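Local structure of ricin B lectin (Clostridium thermocellum, 3VSF) at residues V295-L304 and D347-E355; Q322-F330 and E337-K345. The protein acts as an exo-beta-1,3-galactanase, probably hydrolysing beta-1,3-galactan with a family 43 glycoside hydrolase module that is joined to a galactose-binding ricin-type lectin module. All blocks are in the same frame, centred on the assembly; numbering follows the deposited sequence.

Both contacts involve the four-stranded sheet 288-337, the last blade of the family 43 beta-propeller, and the short sheet of strands 41-43, 343-347 and 352-355. Along the chain the order is 295-304, 322-330, 337-345, 347-355, so the segments of interaction 2 fall between those of interaction 1. Their centres lie about 13 Å apart. Tyr303 bonds through its backbone to Leu328 within the blade, and Ser354 to Lys345 in the small sheet. Interaction 1 sets the turn between strands 343-347 and 352-355 against the turn between the blade's first two strands. Interaction 2 begins inside the blade, pairing 322-330 with strand 336-337, and follows the chain on to strand 343-347 along the side facing the lectin module.

Interaction 1. Residues V295-L304 and D347-E355; sequences VQGSSGTSYL and DASSGIISE
Ile353 sets its CD1 against both Val295 and Leu304, 4.0 Å from Val295 CG2 and 3.7 Å from Leu304 CB. The side chains of Val295 and Ile353 cross at about a right angle. Ile353 CG1 sits beside its own backbone N (chi1 -50°) and the chain runs on extended to CD1, which brings CG1 alongside Ser302 CB and CD1 onto Leu304 CB. Pro327, Val344 and Ile346 also touch Ile353, while Leu94 lies against both Val295 and Ala348. Each segment holds the turn of a hairpin: 295-304 joins the first two strands of the last propeller blade, and 347-355 turns from strand 343-347 into strand 352-355. The second hairpin contains a G1 beta bulge, with Gly351 at positive phi and Gly351 and Ile352 both facing Asp347. There the backbones meet directly, Gly297 CA being 3.7 Å from Gly351 CA. At the bulge, Ser302 OG donates to Gly351 O at 2.8 Å, coming from above the carbonyl plane. At the outer edge the N-H groups of Ser298, Ser299 and Gly300 face the other turn's carbonyls. Ser298 N reaches a lone pair of Ser349 O in the carbonyl plane (3.0 Å), and Ser299 N bonds to Ser350 O at 2.8 Å, joined there by a weak bond from Gly300 N. Ser299 OG lies 3.6 Å from Ile352 CD1.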
loop_
_atom_site.group_PDB
_atom_site.type_symbol
_atom_site.label_atom_id
_atom_site.label_comp_id
_atom_site.label_asym_id
_atom_site.label_seq_id
_atom_site.Cartn_x
_atom_site.Cartn_y
_atom_site.Cartn_z
ATOM N N VAL A 295 11.892 4.458 1.586
ATOM C CA VAL A 295 12.746 4.829 0.465
ATOM C C VAL A 295 13.383 6.190 0.729
ATOM O O VAL A 295 12.720 7.224 0.650
ATOM C CB VAL A 295 11.961 4.876 -0.857
ATOM C CG1 VAL A 295 12.880 5.260 -2.005
ATOM C CG2 VAL A 295 11.299 3.534 -1.125
ATOM N N GLN A 296 14.673 6.180 1.046
ATOM C CA GLN A 296 15.379 7.395 1.435
ATOM C C GLN A 296 16.145 8.007 0.266
ATOM O O GLN A 296 16.761 7.296 -0.529
ATOM C CB GLN A 296 16.324 7.100 2.602
ATOM C CG GLN A 296 17.006 8.319 3.193
ATOM C CD GLN A 296 17.601 8.039 4.559
ATOM O OE1 GLN A 296 16.984 7.374 5.392
ATOM N NE2 GLN A 296 18.809 8.538 4.795
ATOM N N GLY A 297 16.098 9.333 0.164
ATOM C CA GLY A 297 16.772 10.043 -0.907
ATOM C C GLY A 297 17.273 11.411 -0.484
ATOM O O GLY A 297 17.398 11.696 0.707
ATOM N N SER A 298 17.559 12.260 -1.466
ATOM C CA SER A 298 18.086 13.595 -1.202
ATOM C C SER A 298 17.026 14.530 -0.623
ATOM O O SER A 298 17.314 15.341 0.256
ATOM C CB SER A 298 18.678 14.198 -2.479
ATOM O OG SER A 298 17.709 14.264 -3.511
ATOM N N SER A 299 15.799 14.411 -1.121
ATOM C CA SER A 299 14.701 15.255 -0.664
ATOM C C SER A 299 14.237 14.854 0.734
ATOM O O SER A 299 14.035 15.705 1.600
ATOM C CB SER A 299 13.530 15.187 -1.645
ATOM O OG SER A 299 13.942 15.538 -2.954
ATOM N N GLY A 300 14.069 13.553 0.946
ATOM C CA GLY A 300 13.630 13.037 2.229
ATOM C C GLY A 300 13.380 11.544 2.189
ATOM O O GLY A 300 14.072 10.809 1.485
ATOM N N THR A 301 12.385 11.092 2.945
ATOM C CA THR A 301 12.053 9.673 2.998
ATOM C C THR A 301 10.589 9.419 2.648
ATOM O O THR A 301 9.688 10.025 3.227
ATOM C CB THR A 301 12.352 9.075 4.387
ATOM O OG1 THR A 301 13.757 9.165 4.657
ATOM C CG2 THR A 301 11.924 7.618 4.444
ATOM N N SER A 302 10.363 8.521 1.695
ATOM C CA SER A 302 9.013 8.125 1.311
ATOM C C SER A 302 8.830 6.622 1.495
ATOM O O SER A 302 9.593 5.826 0.952
ATOM C CB SER A 302 8.726 8.514 -0.141
ATOM O OG SER A 302 8.818 9.915 -0.322
ATOM N N TYR A 303 7.816 6.241 2.261
ATOM C CA TYR A 303 7.558 4.834 2.541
ATOM C C TYR A 303 6.752 4.167 1.430
ATOM O O TYR A 303 5.665 4.622 1.079
ATOM C CB TYR A 303 6.851 4.681 3.890
ATOM C CG TYR A 303 7.728 5.030 5.072
ATOM C CD1 TYR A 303 8.239 4.039 5.899
ATOM C CD2 TYR A 303 8.059 6.350 5.350
ATOM C CE1 TYR A 303 9.046 4.353 6.977
ATOM C CE2 TYR A 303 8.865 6.673 6.425
ATOM C CZ TYR A 303 9.356 5.671 7.235
ATOM O OH TYR A 303 10.158 5.989 8.306
ATOM N N LEU A 304 7.298 3.087 0.878
ATOM C CA LEU A 304 6.649 2.369 -0.214
ATOM C C LEU A 304 5.825 1.187 0.287
ATOM O O LEU A 304 6.284 0.397 1.109
ATOM C CB LEU A 304 7.688 1.882 -1.226
ATOM C CG LEU A 304 7.174 0.944 -2.321
ATOM C CD1 LEU A 304 6.082 1.614 -3.141
ATOM C CD2 LEU A 304 8.313 0.484 -3.216
ATOM N N ASP A 347 11.074 8.263 -7.812
ATOM C CA ASP A 347 12.440 8.733 -8.005
ATOM C C ASP A 347 13.270 8.366 -6.781
ATOM O O ASP A 347 13.426 9.168 -5.861
ATOM C CB ASP A 347 12.468 10.245 -8.236
ATOM C CG ASP A 347 13.800 10.729 -8.782
ATOM O OD1 ASP A 347 14.375 10.039 -9.651
ATOM O OD2 ASP A 347 14.274 11.798 -8.342
ATOM N N ALA A 348 13.793 7.143 -6.775
ATOM C CA ALA A 348 14.521 6.611 -5.628
ATOM C C ALA A 348 15.669 7.516 -5.189
ATOM O O ALA A 348 15.987 7.599 -4.002
ATOM C CB ALA A 348 15.034 5.209 -5.930
ATOM N N SER A 349 16.287 8.192 -6.152
ATOM C CA SER A 349 17.405 9.084 -5.867
ATOM C C SER A 349 17.001 10.214 -4.923
ATOM O O SER A 349 17.683 10.480 -3.934
ATOM C CB SER A 349 17.972 9.658 -7.167
ATOM O OG SER A 349 16.972 10.343 -7.901
ATOM N N SER A 350 15.889 10.873 -5.231
ATOM C CA SER A 350 15.418 11.991 -4.421
ATOM C C SER A 350 14.632 11.516 -3.202
ATOM O O SER A 350 14.482 12.248 -2.225
ATOM C CB SER A 350 14.563 12.942 -5.264
ATOM O OG SER A 350 13.422 12.280 -5.780
ATOM N N GLY A 351 14.136 10.284 -3.262
ATOM C CA GLY A 351 13.327 9.737 -2.190
ATOM C C GLY A 351 11.907 10.263 -2.247
ATOM O O GLY A 351 11.345 10.676 -1.232
ATOM N N ILE A 352 11.326 10.249 -3.441
ATOM C CA ILE A 352 9.980 10.770 -3.647
ATOM C C ILE A 352 9.076 9.758 -4.342
ATOM O O ILE A 352 9.419 9.226 -5.397
ATOM C CB ILE A 352 9.998 12.068 -4.477
ATOM C CG1 ILE A 352 10.754 13.170 -3.733
ATOM C CG2 ILE A 352 8.580 12.517 -4.796
ATOM C CD1 ILE A 352 10.828 14.478 -4.489
ATOM N N ILE A 353 7.919 9.496 -3.740
ATOM C CA ILE A 353 6.927 8.609 -4.336
ATOM C C ILE A 353 5.580 9.318 -4.428
ATOM O O ILE A 353 4.936 9.580 -3.412
ATOM C CB ILE A 353 6.764 7.310 -3.525
ATOM C CG1 ILE A 353 8.129 6.678 -3.241
ATOM C CG2 ILE A 353 5.859 6.332 -4.261
ATOM C CD1 ILE A 353 8.059 5.425 -2.394
ATOM N N SER A 354 5.158 9.631 -5.649
ATOM C CA SER A 354 3.913 10.362 -5.853
ATOM C C SER A 354 3.102 9.810 -7.020
ATOM O O SER A 354 3.460 8.795 -7.619
ATOM C CB SER A 354 4.197 11.849 -6.076
ATOM O OG SER A 354 4.948 12.053 -7.260
ATOM N N GLU A 355 2.005 10.492 -7.334
ATOM C CA GLU A 355 1.123 10.079 -8.417
ATOM C C GLU A 355 1.681 10.509 -9.769
ATOM O O GLU A 355 2.326 11.551 -9.881
ATOM C CB GLU A 355 -0.272 10.677 -8.219
ATOM C CG GLU A 355 -1.279 10.286 -9.290
ATOM C CD GLU A 355 -2.623 10.960 -9.101
ATOM O OE1 GLU A 355 -3.607 10.515 -9.730
ATOM O OE2 GLU A 355 -2.698 11.937 -8.325
#

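Interaction 2. Residues Q322-F330 and E337-K345; sequences QYVWLPLNF and ELPYYDSVK
Asn329 and Glu337 form an antiparallel hydrogen-bonded pair, Asn329 N to Glu337 O at 2.9 Å and Glu337 N to Asn329 O at 2.8 Å, beyond which the two chains draw apart toward Leu326 and Tyr340. Glu337 CG stands opposite its backbone N (chi1 157°) and the chain runs on extended, which carries the carboxylate alongside the Asn329 amide, the two planes turned 86° apart; Asn329 ND2 makes only a weak bond to Glu337 OE1 (3.4 Å). The other oxygen, OE2, has a salt bridge to Arg419. Asn329 ND2 also donates to a water that lies in the ring plane at the edge of Tyr341, 2.9 Å from Tyr341 OH, so amide and phenol are bridged. Where the loop 338-342 leaves the strand, side chains take over. Leu326 crosses Leu338 at about a right angle, CD1 to CD1 3.5 Å, and its CD2 reaches Tyr340 CD1. Pro327 CG meets Tyr341 CE2 at 3.8 Å, and Val344 CG2 packs on Trp325 O at 3.5 Å. Tyr340 OH bonds to Asp342 OD1 from above the carboxylate plane, and Tyr340 O accepts from Ser439 OG. The side chain of Tyr340 is about 6 Å from that of Asn440, a galactose-binding residue of the lectin module. The arrangement is the outer edge of the last blade of a five-bladed GH43 propeller, here bordering the beta-trefoil.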
loop_
_atom_site.group_PDB
_atom_site.type_symbol
_atom_site.label_atom_id
_atom_site.label_comp_id
_atom_site.label_asym_id
_atom_site.label_seq_id
_atom_site.Cartn_x
_atom_site.Cartn_y
_atom_site.Cartn_z
ATOM N N GLN A 322 -0.847 -10.290 -9.829
ATOM C CA GLN A 322 -0.275 -8.993 -10.175
ATOM C C GLN A 322 0.153 -8.236 -8.922
ATOM O O GLN A 322 -0.164 -8.644 -7.804
ATOM C CB GLN A 322 -1.279 -8.176 -10.988
ATOM C CG GLN A 322 -1.603 -8.786 -12.345
ATOM C CD GLN A 322 -3.002 -8.451 -12.826
ATOM O OE1 GLN A 322 -3.877 -8.101 -12.035
ATOM N NE2 GLN A 322 -3.220 -8.560 -14.132
ATOM N N TYR A 323 0.877 -7.136 -9.108
ATOM C CA TYR A 323 1.394 -6.370 -7.979
ATOM C C TYR A 323 0.770 -4.981 -7.891
ATOM O O TYR A 323 0.363 -4.404 -8.900
ATOM C CB TYR A 323 2.917 -6.255 -8.060
ATOM C CG TYR A 323 3.612 -7.572 -8.314
ATOM C CD1 TYR A 323 3.787 -8.496 -7.292
ATOM C CD2 TYR A 323 4.092 -7.894 -9.577
ATOM C CE1 TYR A 323 4.420 -9.703 -7.520
ATOM C CE2 TYR A 323 4.725 -9.097 -9.815
ATOM C CZ TYR A 323 4.887 -9.998 -8.784
ATOM O OH TYR A 323 5.518 -11.197 -9.018
ATOM N N VAL A 324 0.699 -4.452 -6.674
ATOM C CA VAL A 324 0.160 -3.121 -6.439
ATOM C C VAL A 324 1.073 -2.332 -5.508
ATOM O O VAL A 324 1.152 -2.618 -4.313
ATOM C CB VAL A 324 -1.253 -3.183 -5.826
ATOM C CG1 VAL A 324 -1.700 -1.801 -5.375
ATOM C CG2 VAL A 324 -2.240 -3.774 -6.821
ATOM N N TRP A 325 1.768 -1.343 -6.060
ATOM C CA TRP A 325 2.652 -0.499 -5.264
ATOM C C TRP A 325 2.081 0.905 -5.100
ATOM O O TRP A 325 1.675 1.540 -6.073
ATOM C CB TRP A 325 4.048 -0.431 -5.888
ATOM C CG TRP A 325 4.817 -1.712 -5.779
ATOM C CD1 TRP A 325 4.349 -2.914 -5.335
ATOM C CD2 TRP A 325 6.195 -1.916 -6.112
ATOM N NE1 TRP A 325 5.348 -3.856 -5.376
ATOM C CE2 TRP A 325 6.492 -3.269 -5.849
ATOM C CE3 TRP A 325 7.207 -1.088 -6.609
ATOM C CZ2 TRP A 325 7.757 -3.811 -6.065
ATOM C CZ3 TRP A 325 8.461 -1.628 -6.824
ATOM C CH2 TRP A 325 8.726 -2.976 -6.552
ATOM N N LEU A 326 2.050 1.378 -3.859
ATOM C CA LEU A 326 1.512 2.693 -3.550
ATOM C C LEU A 326 2.362 3.362 -2.479
ATOM O O LEU A 326 3.037 2.683 -1.705
ATOM C CB LEU A 326 0.068 2.575 -3.061
ATOM C CG LEU A 326 -0.918 1.860 -3.984
ATOM C CD1 LEU A 326 -2.221 1.586 -3.259
ATOM C CD2 LEU A 326 -1.163 2.669 -5.247
ATOM N N PRO A 327 2.342 4.700 -2.433
ATOM C CA PRO A 327 3.066 5.426 -1.387
ATOM C C PRO A 327 2.285 5.430 -0.078
ATOM O O PRO A 327 1.072 5.632 -0.086
ATOM C CB PRO A 327 3.150 6.844 -1.951
ATOM C CG PRO A 327 1.937 6.969 -2.805
ATOM C CD PRO A 327 1.720 5.610 -3.412
ATOM N N LEU A 328 2.977 5.195 1.032
ATOM C CA LEU A 328 2.357 5.265 2.348
ATOM C C LEU A 328 2.641 6.627 2.970
ATOM O O LEU A 328 3.762 6.903 3.395
ATOM C CB LEU A 328 2.880 4.150 3.254
ATOM C CG LEU A 328 2.303 4.108 4.671
ATOM C CD1 LEU A 328 0.800 3.880 4.632
ATOM C CD2 LEU A 328 2.989 3.034 5.503
ATOM N N ASN A 329 1.621 7.478 3.019
ATOM C CA ASN A 329 1.787 8.844 3.500
ATOM C C ASN A 329 1.436 9.012 4.975
ATOM O O ASN A 329 0.503 8.386 5.478
ATOM C CB ASN A 329 0.965 9.810 2.645
ATOM C CG ASN A 329 1.372 9.784 1.182
ATOM O OD1 ASN A 329 2.552 9.650 0.857
ATOM N ND2 ASN A 329 0.393 9.909 0.293
ATOM N N PHE A 330 2.191 9.864 5.661
ATOM C CA PHE A 330 1.963 10.128 7.076
ATOM C C PHE A 330 1.437 11.542 7.310
ATOM O O PHE A 330 2.215 12.491 7.400
ATOM C CB PHE A 330 3.256 9.924 7.873
ATOM C CG PHE A 330 3.677 8.487 7.998
ATOM C CD1 PHE A 330 3.407 7.769 9.153
ATOM C CD2 PHE A 330 4.347 7.852 6.964
ATOM C CE1 PHE A 330 3.796 6.447 9.273
ATOM C CE2 PHE A 330 4.736 6.531 7.079
ATOM C CZ PHE A 330 4.460 5.827 8.235
ATOM N N GLU A 337 -2.104 7.466 5.674
ATOM C CA GLU A 337 -2.907 7.516 4.459
ATOM C C GLU A 337 -2.329 6.595 3.393
ATOM O O GLU A 337 -1.117 6.562 3.181
ATOM C CB GLU A 337 -2.972 8.950 3.930
ATOM C CG GLU A 337 -3.291 9.060 2.446
ATOM C CD GLU A 337 -3.114 10.473 1.914
ATOM O OE1 GLU A 337 -2.865 10.629 0.699
ATOM O OE2 GLU A 337 -3.230 11.429 2.709
ATOM N N LEU A 338 -3.201 5.850 2.722
ATOM C CA LEU A 338 -2.775 4.954 1.654
ATOM C C LEU A 338 -3.650 5.156 0.421
ATOM O O LEU A 338 -4.667 4.485 0.258
ATOM C CB LEU A 338 -2.822 3.498 2.126
ATOM C CG LEU A 338 -2.079 2.448 1.296
ATOM C CD1 LEU A 338 -2.922 1.953 0.130
ATOM C CD2 LEU A 338 -0.738 2.985 0.812
ATOM N N PRO A 339 -3.254 6.095 -0.449
ATOM C CA PRO A 339 -4.018 6.449 -1.648
ATOM C C PRO A 339 -3.778 5.468 -2.787
ATOM O O PRO A 339 -2.729 4.828 -2.831
ATOM C CB PRO A 339 -3.445 7.816 -2.018
ATOM C CG PRO A 339 -2.027 7.741 -1.570
ATOM C CD PRO A 339 -2.034 6.910 -0.311
ATOM N N TYR A 340 -4.741 5.354 -3.693
ATOM C CA TYR A 340 -4.579 4.504 -4.866
ATOM C C TYR A 340 -4.379 5.326 -6.133
ATOM O O TYR A 340 -5.258 6.086 -6.539
ATOM C CB TYR A 340 -5.777 3.572 -5.046
ATOM C CG TYR A 340 -5.740 2.802 -6.348
ATOM C CD1 TYR A 340 -4.985 1.641 -6.471
ATOM C CD2 TYR A 340 -6.453 3.238 -7.457
ATOM C CE1 TYR A 340 -4.945 0.936 -7.660
ATOM C CE2 TYR A 340 -6.418 2.539 -8.650
ATOM C CZ TYR A 340 -5.664 1.389 -8.746
ATOM O OH TYR A 340 -5.627 0.692 -9.931
ATOM N N TYR A 341 -3.216 5.165 -6.752
ATOM C CA TYR A 341 -2.933 5.788 -8.033
ATOM C C TYR A 341 -2.799 4.696 -9.084
ATOM O O TYR A 341 -2.010 3.768 -8.920
ATOM C CB TYR A 341 -1.641 6.601 -7.960
ATOM C CG TYR A 341 -1.623 7.639 -6.860
ATOM C CD1 TYR A 341 -2.757 8.379 -6.557
ATOM C CD2 TYR A 341 -0.469 7.874 -6.122
ATOM C CE1 TYR A 341 -2.742 9.329 -5.550
ATOM C CE2 TYR A 341 -0.445 8.820 -5.115
ATOM C CZ TYR A 341 -1.583 9.545 -4.834
ATOM O OH TYR A 341 -1.561 10.486 -3.830
ATOM N N ASP A 342 -3.576 4.797 -10.158
ATOM C CA ASP A 342 -3.519 3.803 -11.221
ATOM C C ASP A 342 -2.113 3.751 -11.811
ATOM O O ASP A 342 -1.699 2.737 -12.374
ATOM C CB ASP A 342 -4.548 4.115 -12.308
ATOM C CG ASP A 342 -4.871 2.909 -13.167
ATOM O OD1 ASP A 342 -5.771 2.131 -12.784
ATOM O OD2 ASP A 342 -4.226 2.738 -14.222
ATOM N N SER A 343 -1.385 4.854 -11.673
ATOM C CA SER A 343 0.008 4.930 -12.101
ATOM C C SER A 343 0.819 5.717 -11.077
ATOM O O SER A 343 0.406 6.789 -10.637
ATOM C CB SER A 343 0.115 5.587 -13.479
ATOM O OG SER A 343 -0.582 4.838 -14.459
ATOM N N VAL A 344 1.973 5.178 -10.697
ATOM C CA VAL A 344 2.806 5.802 -9.675
ATOM C C VAL A 344 4.186 6.166 -10.213
ATOM O O VAL A 344 4.825 5.368 -10.894
ATOM C CB VAL A 344 2.975 4.877 -8.452
ATOM C CG1 VAL A 344 3.936 5.491 -7.445
ATOM C CG2 VAL A 344 1.627 4.596 -7.810
ATOM N N LYS A 345 4.639 7.377 -9.905
ATOM C CA LYS A 345 5.974 7.812 -10.299
ATOM C C LYS A 345 6.933 7.712 -9.117
ATOM O O LYS A 345 6.612 8.142 -8.009
ATOM C CB LYS A 345 5.947 9.244 -10.831
ATOM C CG LYS A 345 7.258 9.686 -11.463
ATOM C CD LYS A 345 7.755 10.995 -10.871
ATOM C CE LYS A 345 9.084 11.404 -11.485
ATOM N NZ LYS A 345 9.614 12.661 -10.886
HETATM O O HOH W 1 1.056 11.040 -2.611
#